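Local coordinates for protein transcription factor cep-1 (Caenorhabditis elegans, PDB 1T4W) that activates transcription by binding the same DNA consensus sequence as p53, promoting apoptosis under genotoxic stress and helping meiotic chromosomes segregate properly, at residues 67-71 with 72-76; 82-86 with 87-91; 184-187 with 188-192. One frame throughout, in Å; residues are numbered along the deposited sequence.

The three interactions illustrate how one p53-family DNA-binding domain builds helical elements around a β-sandwich. Interaction 1 forms the short helix 71-74 that follows strand 57-65, and interaction 2 forms helix 86-90, the next helix in the chain. Their centres lie about 23 Å apart, with nearest atoms about 9 Å from each other, so they do not touch. Interaction 3 belongs to helix 181-194 near the end of the chain, its centre about 25 Å from that of interaction 1 and about 29 Å from that of interaction 2. Interaction 2 alone binds zinc, supplying Cys85 and His88, two of the four ligands; the other two interactions lie away from that site.

Interaction 1 of 3, residues 67-71 with 72-76; sequences KKENV and EYAIR
Asn70 O accepts from Ala74 N at 2.9 Å in a nearly straight bond (N-H...O 175°), which starts the short helix 71-74 that follows strand 57-65 of the β-sandwich. Val71 O is used in the same way by Ile75 N. Asn70 occupies the N-cap position, but its side chain makes no capping bond; the bonds across this turn come from the backbone carbonyls of Asn70 and Val71.

Glu69 is the residue before the cap. Its CG lies trans to the backbone nitrogen (chi1 173°) and the chain runs on extended, bringing the carboxylate alongside the first turn. Glu69 CD meets Tyr73 CD1 at 3.5 Å, at the edge of the ring and near its plane, with carboxylate and ring planes 78° apart. Glu69 OE1 lies 3.5 Å from Ala74 CA, with Ala74 CB just beyond, while its hydrogen bond goes to Asn77 ND2. Shortening Glu69 to an alanine takes the carboxylate away, which would probably leave Asn77 ND2 without this acceptor and one edge of the Tyr73 ring without its neighbour.

On the inner side, Val71 CG2 touches Ile75 CG2 at 3.8 Å, and both residues rest on strand 152-160, where Val71 meets Cys154 and Ile75 meets Ala156.

One turn along, Arg76 NH1 forms a salt bridge of 2.8 Å with Glu72 OE1, reaching it from above the carboxylate plane. Second partners fix both groups: Glu166 for Arg76 NE and His169 for Glu72 OE2. Ile75 CD1 lies 3.9 Å above one face of the Arg76 guanidinium, offset toward its rim.

Interaction 2 of 3, residues 82-86 with 87-91; sequences VMKCR and SHTER. With ZN (zinc ion), chain B.
Cys85 and His88, three residues apart at the start of helix 86-90, both bind the zinc ion, Cys85 SG at 2.4 Å and His88 ND1 at 2.0 Å. The thiolate has a second task. Cys85 is the N-cap of helix 86-90, and its SG accepts from His88 N at 3.4 Å, so a single sulfur both holds the metal and caps the helix. With chi1 at 74°, SG stands between the backbone nitrogen and the carbonyl carbon, where it can meet both the zinc ion and His88 N.

The carbonyl of Cys85 is gripped twice by Thr89. Thr89 N donates at 3.0 Å, tilted only modestly from the carbonyl plane, whereas Thr89 OG1 donates to the same Cys85 O at 2.9 Å from 44° above that plane. The double grip fixes the peptide that follows the zinc ligand.

Further out, Arg86 and Glu90 lie side by side and point the same way, joined by a salt bridge between NH1 of Arg86 and OE2 of Glu90 (3.1 Å). Their flat groups stand almost perpendicular, 85° apart. Lys84 adds the packing: its extended chain crosses Thr89 and brings Lys84 CE to 3.6 Å from His88 O; its amino group goes on to Glu92 and the carbonyls of Phe97 and Ser99.

Cys139 and Cys143, from the loop after strand 130-137, complete the four-ligand site. A Cys-X-X-His pair joined to two cysteines of a distant loop is the characteristic zinc site of the p53 family.

Interaction 3 of 3, residues 184-187 with 188-192; sequences DWKN and FCERE
The chain from Asp184 to Glu192 is regular α-helix, with four successive i to i+4 backbone bonds joining its two halves, from Phe188 N to Asp184 O at 2.9 Å through to Arg191 N to Asn187 O. It forms the middle of helix 181-194, which lies beside strand 19-23, an outermost strand of the larger sheet in the p53-like β-sandwich.

Toward that strand, Trp185 and Cys189 make a sulfur-aromatic contact. Cys189 SG stands over one face of the indole, 3.8 Å from the centroid of the Trp185 five-membered ring and 25° off its normal, displaced toward the rim. The nearest ring atom is Trp185 NE1, 3.4 Å from Cys189 SG. Both side chains also touch Ala22, while Arg182 makes a cation-pi contact with the indole.

Phe188 is the buried residue of the set. Its CG is swung opposite the backbone nitrogen (chi1 178°), and the ring meets Tyr30 and Trp32. Glu192 CG lies 3.6 Å above one face of the Phe188 ring.

The outer side shows looser pairings. Lys186 and Glu190 bear opposite charges, but Lys186 NZ and Glu190 OE2 remain 4.4 Å apart, too far to pair directly. A water closes the interval, accepting from Lys186 NZ and donating to Glu190 OE2. The aliphatic parts of the two chains touch as they pass, Lys186 CD against Glu190 CG.

Arg191 folds back through a bend at chi3 (-79°), laying one face of its guanidinium over Asn187 O. A second water lies at the guanidinium edge; it accepts a weak bond from Arg191 NH2 and donates to Asp184 O at 2.7 Å, the carbonyl that also receives Phe188 N.

Interaction 1 of 3, residues 67-71 with 72-76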
loop_
_atom_site.group_PDB
_atom_site.type_symbol
_atom_site.label_atom_id
_atom_site.label_comp_id
_atom_site.label_asym_id
_atom_site.label_seq_id
_atom_site.Cartn_x
_atom_site.Cartn_y
_atom_site.Cartn_z
ATOM N N LYS A 67 -8.177 -0.016 -16.390
ATOM C CA LYS A 67 -7.595 0.185 -17.711
ATOM C C LYS A 67 -7.794 1.615 -18.202
ATOM O O LYS A 67 -6.967 2.143 -18.943
ATOM C CB LYS A 67 -8.215 -0.793 -18.712
ATOM C CG LYS A 67 -8.118 -2.264 -18.296
ATOM C CD LYS A 67 -8.909 -2.552 -17.019
ATOM C CE LYS A 67 -8.727 -3.985 -16.558
ATOM N NZ LYS A 67 -9.386 -4.212 -15.239
ATOM N N LYS A 68 -8.883 2.243 -17.773
ATOM C CA LYS A 68 -9.200 3.605 -18.187
ATOM C C LYS A 68 -8.400 4.701 -17.474
ATOM O O LYS A 68 -8.193 5.785 -18.026
ATOM C CB LYS A 68 -10.705 3.850 -18.028
ATOM C CG LYS A 68 -11.568 2.883 -18.841
ATOM C CD LYS A 68 -11.207 2.937 -20.323
ATOM C CE LYS A 68 -11.969 1.896 -21.127
ATOM N NZ LYS A 68 -11.644 1.978 -22.579
ATOM N N GLU A 69 -7.955 4.429 -16.252
ATOM C CA GLU A 69 -7.160 5.403 -15.506
ATOM C C GLU A 69 -5.964 4.668 -14.922
ATOM O O GLU A 69 -6.072 4.039 -13.869
ATOM C CB GLU A 69 -7.993 6.045 -14.390
ATOM C CG GLU A 69 -7.200 6.946 -13.452
ATOM C CD GLU A 69 -8.080 7.696 -12.457
ATOM O OE1 GLU A 69 -7.708 7.754 -11.262
ATOM O OE2 GLU A 69 -9.134 8.235 -12.870
ATOM N N ASN A 70 -4.832 4.752 -15.619
ATOM C CA ASN A 70 -3.602 4.079 -15.219
ATOM C C ASN A 70 -3.040 4.397 -13.839
ATOM O O ASN A 70 -3.375 5.406 -13.206
ATOM C CB ASN A 70 -2.529 4.279 -16.285
ATOM C CG ASN A 70 -2.860 3.542 -17.561
ATOM O OD1 ASN A 70 -2.068 3.506 -18.502
ATOM N ND2 ASN A 70 -4.045 2.943 -17.599
ATOM N N VAL A 71 -2.157 3.517 -13.385
ATOM C CA VAL A 71 -1.609 3.641 -12.057
ATOM C C VAL A 71 -0.934 4.971 -11.734
ATOM O O VAL A 71 -1.227 5.556 -10.699
ATOM C CB VAL A 71 -0.653 2.450 -11.746
ATOM C CG1 VAL A 71 0.591 2.532 -12.614
ATOM C CG2 VAL A 71 -0.287 2.444 -10.260
ATOM N N GLU A 72 -0.056 5.459 -12.616
ATOM C CA GLU A 72 0.656 6.702 -12.330
ATOM C C GLU A 72 -0.327 7.841 -12.113
ATOM O O GLU A 72 -0.130 8.688 -11.234
ATOM C CB GLU A 72 1.684 7.023 -13.438
ATOM C CG GLU A 72 2.889 6.070 -13.468
ATOM C CD GLU A 72 3.861 6.272 -12.290
ATOM O OE1 GLU A 72 4.077 7.433 -11.889
ATOM O OE2 GLU A 72 4.427 5.278 -11.781
ATOM N N TYR A 73 -1.418 7.857 -12.871
ATOM C CA TYR A 73 -2.396 8.908 -12.640
ATOM C C TYR A 73 -3.163 8.652 -11.333
ATOM O O TYR A 73 -3.283 9.529 -10.473
ATOM C CB TYR A 73 -3.392 9.001 -13.813
ATOM C CG TYR A 73 -4.321 10.176 -13.705
ATOM C CD1 TYR A 73 -5.563 10.059 -13.079
ATOM C CD2 TYR A 73 -3.935 11.439 -14.182
ATOM C CE1 TYR A 73 -6.404 11.177 -12.927
ATOM C CE2 TYR A 73 -4.758 12.552 -14.032
ATOM C CZ TYR A 73 -5.989 12.414 -13.403
ATOM O OH TYR A 73 -6.783 13.521 -13.232
ATOM N N ALA A 74 -3.689 7.443 -11.188
ATOM C CA ALA A 74 -4.504 7.114 -10.019
ATOM C C ALA A 74 -3.851 7.375 -8.667
ATOM O O ALA A 74 -4.478 7.935 -7.763
ATOM C CB ALA A 74 -4.957 5.647 -10.096
ATOM N N ILE A 75 -2.585 6.998 -8.524
ATOM C CA ILE A 75 -1.938 7.176 -7.231
ATOM C C ILE A 75 -1.746 8.612 -6.806
ATOM O O ILE A 75 -1.514 8.876 -5.628
ATOM C CB ILE A 75 -0.593 6.429 -7.179
ATOM C CG1 ILE A 75 0.377 7.023 -8.202
ATOM C CG2 ILE A 75 -0.845 4.911 -7.392
ATOM C CD1 ILE A 75 1.745 6.337 -8.195
ATOM N N ARG A 76 -1.848 9.544 -7.753
ATOM C CA ARG A 76 -1.694 10.950 -7.412
ATOM C C ARG A 76 -3.027 11.729 -7.529
ATOM O O ARG A 76 -3.077 12.932 -7.325
ATOM C CB ARG A 76 -0.602 11.576 -8.291
ATOM C CG ARG A 76 0.812 10.994 -8.056
ATOM C CD ARG A 76 1.858 11.634 -8.988
ATOM N NE ARG A 76 3.154 10.962 -8.844
ATOM C CZ ARG A 76 3.531 9.921 -9.578
ATOM N NH1 ARG A 76 2.721 9.450 -10.519
ATOM N NH2 ARG A 76 4.686 9.302 -9.336
#

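Interaction 2 of 3, residues 82-86 with 87-91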
loop_
_atom_site.group_PDB
_atom_site.type_symbol
_atom_site.label_atom_id
_atom_site.label_comp_id
_atom_site.label_asym_id
_atom_site.label_seq_id
_atom_site.Cartn_x
_atom_site.Cartn_y
_atom_site.Cartn_z
ATOM N N VAL A 82 -9.743 3.890 -2.278
ATOM C CA VAL A 82 -10.577 2.696 -2.221
ATOM C C VAL A 82 -11.503 3.108 -1.077
ATOM O O VAL A 82 -11.021 3.569 -0.033
ATOM C CB VAL A 82 -9.799 1.453 -1.789
ATOM C CG1 VAL A 82 -10.754 0.272 -1.664
ATOM C CG2 VAL A 82 -8.714 1.158 -2.795
ATOM N N MET A 83 -12.812 2.968 -1.274
ATOM C CA MET A 83 -13.789 3.403 -0.275
ATOM C C MET A 83 -14.305 2.282 0.599
ATOM O O MET A 83 -14.737 1.241 0.110
ATOM C CB MET A 83 -14.978 4.073 -0.966
ATOM C CG MET A 83 -14.604 5.216 -1.901
ATOM S SD MET A 83 -13.643 6.510 -1.074
ATOM C CE MET A 83 -14.848 7.216 0.050
ATOM N N LYS A 84 -14.279 2.526 1.898
ATOM C CA LYS A 84 -14.729 1.562 2.899
ATOM C C LYS A 84 -16.250 1.389 2.754
ATOM O O LYS A 84 -16.941 2.360 2.470
ATOM C CB LYS A 84 -14.381 2.137 4.265
ATOM C CG LYS A 84 -14.286 1.149 5.386
ATOM C CD LYS A 84 -13.814 1.881 6.619
ATOM C CE LYS A 84 -13.566 0.957 7.763
ATOM N NZ LYS A 84 -12.841 1.746 8.791
ATOM N N CYS A 85 -16.782 0.180 2.930
ATOM C CA CYS A 85 -18.231 0.020 2.805
ATOM C C CYS A 85 -18.946 0.615 4.011
ATOM O O CYS A 85 -18.336 0.904 5.055
ATOM C CB CYS A 85 -18.636 -1.451 2.636
ATOM S SG CYS A 85 -18.535 -2.455 4.130
ATOM N N ARG A 86 -20.253 0.785 3.864
ATOM C CA ARG A 86 -21.067 1.387 4.905
ATOM C C ARG A 86 -20.988 0.629 6.206
ATOM O O ARG A 86 -20.753 1.233 7.250
ATOM C CB ARG A 86 -22.531 1.468 4.444
ATOM C CG ARG A 86 -23.456 2.303 5.329
ATOM C CD ARG A 86 -24.929 1.894 5.095
ATOM N NE ARG A 86 -25.180 0.589 5.711
ATOM C CZ ARG A 86 -25.147 0.369 7.026
ATOM N NH1 ARG A 86 -24.892 1.374 7.855
ATOM N NH2 ARG A 86 -25.312 -0.859 7.517
ATOM N N SER A 87 -21.154 -0.697 6.162
ATOM C CA SER A 87 -21.135 -1.468 7.402
ATOM C C SER A 87 -19.797 -1.527 8.119
ATOM O O SER A 87 -19.759 -1.590 9.351
ATOM C CB SER A 87 -21.645 -2.895 7.177
ATOM O OG SER A 87 -20.737 -3.635 6.398
ATOM N N HIS A 88 -18.690 -1.534 7.380
ATOM C CA HIS A 88 -17.410 -1.568 8.083
ATOM C C HIS A 88 -17.100 -0.173 8.609
ATOM O O HIS A 88 -16.435 -0.023 9.632
ATOM C CB HIS A 88 -16.294 -2.092 7.174
ATOM C CG HIS A 88 -16.249 -3.583 7.094
ATOM N ND1 HIS A 88 -16.239 -4.268 5.898
ATOM C CD2 HIS A 88 -16.252 -4.527 8.067
ATOM C CE1 HIS A 88 -16.242 -5.571 6.134
ATOM N NE2 HIS A 88 -16.250 -5.752 7.443
ATOM N N THR A 89 -17.604 0.845 7.923
ATOM C CA THR A 89 -17.385 2.216 8.362
ATOM C C THR A 89 -18.008 2.421 9.746
ATOM O O THR A 89 -17.313 2.734 10.715
ATOM C CB THR A 89 -18.025 3.235 7.405
ATOM O OG1 THR A 89 -17.276 3.303 6.189
ATOM C CG2 THR A 89 -18.054 4.617 8.047
ATOM N N GLU A 90 -19.316 2.209 9.850
ATOM C CA GLU A 90 -19.992 2.425 11.127
ATOM C C GLU A 90 -19.590 1.439 12.224
ATOM O O GLU A 90 -19.740 1.723 13.409
ATOM C CB GLU A 90 -21.521 2.438 10.932
ATOM C CG GLU A 90 -22.202 1.082 10.901
ATOM C CD GLU A 90 -23.725 1.203 10.893
ATOM O OE1 GLU A 90 -24.401 0.170 11.087
ATOM O OE2 GLU A 90 -24.243 2.326 10.686
ATOM N N ARG A 91 -19.068 0.287 11.834
ATOM C CA ARG A 91 -18.627 -0.718 12.794
ATOM C C ARG A 91 -17.160 -0.477 13.220
ATOM O O ARG A 91 -16.628 -1.183 14.081
ATOM C CB ARG A 91 -18.785 -2.107 12.163
ATOM C CG ARG A 91 -17.918 -3.207 12.752
ATOM C CD ARG A 91 -18.086 -4.500 11.970
ATOM N NE ARG A 91 -17.186 -5.549 12.445
ATOM C CZ ARG A 91 -17.123 -6.774 11.929
ATOM N NH1 ARG A 91 -16.270 -7.661 12.427
ATOM N NH2 ARG A 91 -17.912 -7.113 10.916
HETATM ZN ZN ZN B . -16.497 -3.702 4.046
#

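Interaction 3 of 3, residues 184-187 with 188-192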
loop_
_atom_site.group_PDB
_atom_site.type_symbol
_atom_site.label_atom_id
_atom_site.label_comp_id
_atom_site.label_asym_id
_atom_site.label_seq_id
_atom_site.Cartn_x
_atom_site.Cartn_y
_atom_site.Cartn_z
ATOM N N ASP A 184 -5.528 -17.735 -3.840
ATOM C CA ASP A 184 -5.290 -16.778 -4.911
ATOM C C ASP A 184 -3.806 -16.636 -5.265
ATOM O O ASP A 184 -3.441 -16.552 -6.441
ATOM C CB ASP A 184 -5.910 -15.428 -4.535
ATOM C CG ASP A 184 -7.440 -15.502 -4.433
ATOM O OD1 ASP A 184 -8.047 -16.008 -5.382
ATOM O OD2 ASP A 184 -8.027 -15.060 -3.425
ATOM N N TRP A 185 -2.960 -16.606 -4.245
ATOM C CA TRP A 185 -1.515 -16.529 -4.444
ATOM C C TRP A 185 -1.039 -17.748 -5.246
ATOM O O TRP A 185 -0.243 -17.619 -6.190
ATOM C CB TRP A 185 -0.794 -16.538 -3.095
ATOM C CG TRP A 185 0.692 -16.882 -3.173
ATOM C CD1 TRP A 185 1.715 -16.037 -3.513
ATOM C CD2 TRP A 185 1.310 -18.135 -2.826
ATOM N NE1 TRP A 185 2.927 -16.682 -3.388
ATOM C CE2 TRP A 185 2.708 -17.968 -2.970
ATOM C CE3 TRP A 185 0.818 -19.379 -2.402
ATOM C CZ2 TRP A 185 3.623 -19.000 -2.705
ATOM C CZ3 TRP A 185 1.730 -20.410 -2.139
ATOM C CH2 TRP A 185 3.116 -20.212 -2.293
ATOM N N LYS A 186 -1.508 -18.936 -4.867
ATOM C CA LYS A 186 -1.074 -20.146 -5.560
ATOM C C LYS A 186 -1.528 -20.161 -7.013
ATOM O O LYS A 186 -0.757 -20.547 -7.919
ATOM C CB LYS A 186 -1.567 -21.394 -4.823
ATOM C CG LYS A 186 -1.260 -22.741 -5.511
ATOM C CD LYS A 186 0.235 -22.956 -5.819
ATOM C CE LYS A 186 1.121 -22.987 -4.589
ATOM N NZ LYS A 186 2.408 -23.763 -4.891
ATOM N N ASN A 187 -2.772 -19.754 -7.242
ATOM C CA ASN A 187 -3.291 -19.700 -8.604
ATOM C C ASN A 187 -2.437 -18.717 -9.397
ATOM O O ASN A 187 -2.072 -18.975 -10.542
ATOM C CB ASN A 187 -4.754 -19.228 -8.625
ATOM C CG ASN A 187 -5.718 -20.317 -8.193
ATOM O OD1 ASN A 187 -5.364 -21.479 -8.194
ATOM N ND2 ASN A 187 -6.949 -19.941 -7.852
ATOM N N PHE A 188 -2.136 -17.575 -8.792
ATOM C CA PHE A 188 -1.320 -16.580 -9.483
ATOM C C PHE A 188 0.059 -17.123 -9.873
ATOM O O PHE A 188 0.496 -16.970 -11.017
ATOM C CB PHE A 188 -1.140 -15.335 -8.609
ATOM C CG PHE A 188 -0.264 -14.271 -9.232
ATOM C CD1 PHE A 188 -0.807 -13.302 -10.063
ATOM C CD2 PHE A 188 1.098 -14.221 -8.950
ATOM C CE1 PHE A 188 -0.004 -12.289 -10.594
ATOM C CE2 PHE A 188 1.909 -13.210 -9.477
ATOM C CZ PHE A 188 1.358 -12.250 -10.291
ATOM N N CYS A 189 0.754 -17.741 -8.919
ATOM C CA CYS A 189 2.072 -18.288 -9.194
ATOM C C CYS A 189 2.047 -19.359 -10.297
ATOM O O CYS A 189 2.876 -19.326 -11.215
ATOM C CB CYS A 189 2.683 -18.849 -7.904
ATOM S SG CYS A 189 3.084 -17.547 -6.710
ATOM N N GLU A 190 1.091 -20.288 -10.228
ATOM C CA GLU A 190 0.987 -21.347 -11.247
ATOM C C GLU A 190 0.722 -20.748 -12.617
ATOM O O GLU A 190 1.292 -21.199 -13.604
ATOM C CB GLU A 190 -0.138 -22.344 -10.913
ATOM C CG GLU A 190 0.141 -23.212 -9.688
ATOM C CD GLU A 190 1.199 -24.280 -9.948
ATOM O OE1 GLU A 190 0.960 -25.153 -10.807
ATOM O OE2 GLU A 190 2.264 -24.246 -9.303
ATOM N N ARG A 191 -0.154 -19.745 -12.692
ATOM C CA ARG A 191 -0.443 -19.120 -13.977
ATOM C C ARG A 191 0.796 -18.405 -14.538
ATOM O O ARG A 191 1.089 -18.507 -15.731
ATOM C CB ARG A 191 -1.622 -18.139 -13.857
ATOM C CG ARG A 191 -2.972 -18.836 -13.798
ATOM C CD ARG A 191 -4.157 -17.871 -13.848
ATOM N NE ARG A 191 -4.448 -17.217 -12.566
ATOM C CZ ARG A 191 -3.886 -16.081 -12.156
ATOM N NH1 ARG A 191 -2.998 -15.464 -12.926
ATOM N NH2 ARG A 191 -4.220 -15.551 -10.984
ATOM N N GLU A 192 1.527 -17.696 -13.677
ATOM C CA GLU A 192 2.738 -17.000 -14.110
ATOM C C GLU A 192 3.820 -17.966 -14.573
ATOM O O GLU A 192 4.383 -17.788 -15.653
ATOM C CB GLU A 192 3.309 -16.138 -12.981
ATOM C CG GLU A 192 2.483 -14.933 -12.661
ATOM C CD GLU A 192 2.475 -13.920 -13.789
ATOM O OE1 GLU A 192 3.562 -13.492 -14.207
ATOM O OE2 GLU A 192 1.386 -13.535 -14.246
HETATM O O HOH W 1 -5.081 -15.518 -8.340
HETATM O O HOH W 2 2.885 -26.097 -6.701
#